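Local structure of N-acetylglucosaminidase (Paenibacillus barengoltzii, 6INX) at residues V11-R14 with H15-E18. The protein probably hydrolyses glycosidic bonds of N-acetylglucosamine-containing glycans, as a family 18 glycoside hydrolase with endo-type activity. Sequence-based numbering, arbitrary orientation.
Sequences VSDR and HLPE
H15 N donates to S12 O at 2.9 Å and L16 N to D13 O at 3.3 Å, two i+3 to i backbone bonds that open the 3-10 segment 13-18 where strand 6-12 of the TIM barrel ends. E18 N makes the third bond of the same spacing by donating to H15 O.

At the start of the turn S12 adds a side-chain acceptor. Its OG, placed between the backbone N and the carbonyl carbon (chi1 76°), is a second, weak acceptor for H15 N at 3.2 Å, with an N-H...O angle of only 128°. The same OG lies over one face of the H15 imidazole, 3.2 Å from H15 CG. One nitrogen of the ring, ND1, is held from outside the turn by a hydrogen bond to E325 OE2, which limits the ring's rotation. Since E325 OE2 also accepts from S12 N, one carboxylate oxygen joins the strand end to the ring.

V11 and L16 make the apolar part of the contact. V11 CG1, anti to the backbone N (chi1 -175°), reaches H15 CB at 3.9 Å and L16 CD2 at 4.0 Å, while V11 also packs on I30 and L16 on I32 of the adjacent strand 29-38. D13 has both carboxylate oxygens engaged by backbone amides, OD2 by Q48 N and OD1 by N49 N, which ties the turn to the neighbouring loop. The side chains of D13 and L16 cross at about a right angle, with L16 CD1 3.7 Å from D13 OD1.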
loop_
_atom_site.group_PDB
_atom_site.type_symbol
_atom_site.label_atom_id
_atom_site.label_comp_id
_atom_site.label_asym_id
_atom_site.label_seq_id
_atom_site.Cartn_x
_atom_site.Cartn_y
_atom_site.Cartn_z
ATOM N N VAL A 11 -11.777 8.289 24.704
ATOM C CA VAL A 11 -12.514 7.608 25.761
ATOM C C VAL A 11 -13.923 7.370 25.248
ATOM O O VAL A 11 -14.634 8.326 24.916
ATOM C CB VAL A 11 -12.563 8.447 27.047
ATOM C CG1 VAL A 11 -13.244 7.648 28.159
ATOM C CG2 VAL A 11 -11.160 8.883 27.453
ATOM N N SER A 12 -14.333 6.105 25.179
ATOM C CA SER A 12 -15.722 5.825 24.838
ATOM C C SER A 12 -16.649 6.410 25.899
ATOM O O SER A 12 -16.288 6.532 27.071
ATOM C CB SER A 12 -15.951 4.320 24.714
ATOM O OG SER A 12 -16.009 3.715 25.988
ATOM N N ASP A 13 -17.848 6.818 25.472
ATOM C CA ASP A 13 -18.822 7.346 26.425
ATOM C C ASP A 13 -19.048 6.363 27.568
ATOM O O ASP A 13 -19.196 6.763 28.730
ATOM C CB ASP A 13 -20.135 7.660 25.697
ATOM C CG ASP A 13 -21.311 7.852 26.645
ATOM O OD1 ASP A 13 -21.293 8.805 27.451
ATOM O OD2 ASP A 13 -22.261 7.043 26.577
ATOM N N ARG A 14 -19.035 5.068 27.253
ATOM C CA ARG A 14 -19.251 4.034 28.259
ATOM C C ARG A 14 -18.150 4.024 29.316
ATOM O O ARG A 14 -18.390 3.604 30.457
ATOM C CB ARG A 14 -19.351 2.685 27.549
ATOM C CG ARG A 14 -19.413 1.459 28.435
ATOM C CD ARG A 14 -19.545 0.210 27.570
ATOM N NE ARG A 14 -20.617 0.350 26.587
ATOM C CZ ARG A 14 -21.913 0.251 26.871
ATOM N NH1 ARG A 14 -22.310 0.012 28.116
ATOM N NH2 ARG A 14 -22.815 0.399 25.910
ATOM N N HIS A 15 -16.951 4.500 28.979
ATOM C CA HIS A 15 -15.818 4.470 29.900
ATOM C C HIS A 15 -15.616 5.767 30.671
ATOM O O HIS A 15 -14.737 5.821 31.536
ATOM C CB HIS A 15 -14.524 4.104 29.162
ATOM C CG HIS A 15 -14.527 2.720 28.595
ATOM N ND1 HIS A 15 -13.832 2.380 27.456
ATOM C CD2 HIS A 15 -15.150 1.591 29.009
ATOM C CE1 HIS A 15 -14.025 1.100 27.191
ATOM N NE2 HIS A 15 -14.821 0.598 28.117
ATOM N N LEU A 16 -16.391 6.810 30.381
ATOM C CA LEU A 16 -16.256 8.072 31.110
ATOM C C LEU A 16 -16.298 7.919 32.626
ATOM O O LEU A 16 -15.464 8.540 33.304
ATOM C CB LEU A 16 -17.279 9.096 30.599
ATOM C CG LEU A 16 -17.015 9.675 29.205
ATOM C CD1 LEU A 16 -18.261 10.417 28.707
ATOM C CD2 LEU A 16 -15.784 10.579 29.203
ATOM N N PRO A 17 -17.208 7.136 33.219
ATOM C CA PRO A 17 -17.214 7.016 34.690
ATOM C C PRO A 17 -15.970 6.366 35.264
ATOM O O PRO A 17 -15.718 6.505 36.467
ATOM C CB PRO A 17 -18.467 6.176 34.980
ATOM C CG PRO A 17 -19.321 6.314 33.761
ATOM C CD PRO A 17 -18.360 6.438 32.619
ATOM N N GLU A 18 -15.185 5.661 34.458
ATOM C CA GLU A 18 -13.975 5.035 34.970
ATOM C C GLU A 18 -12.815 6.011 35.134
ATOM O O GLU A 18 -11.820 5.656 35.773
ATOM C CB GLU A 18 -13.566 3.866 34.073
ATOM C CG GLU A 18 -14.651 2.814 33.929
ATOM C CD GLU A 18 -14.387 1.857 32.788
ATOM O OE1 GLU A 18 -13.237 1.808 32.306
ATOM O OE2 GLU A 18 -15.332 1.152 32.372
#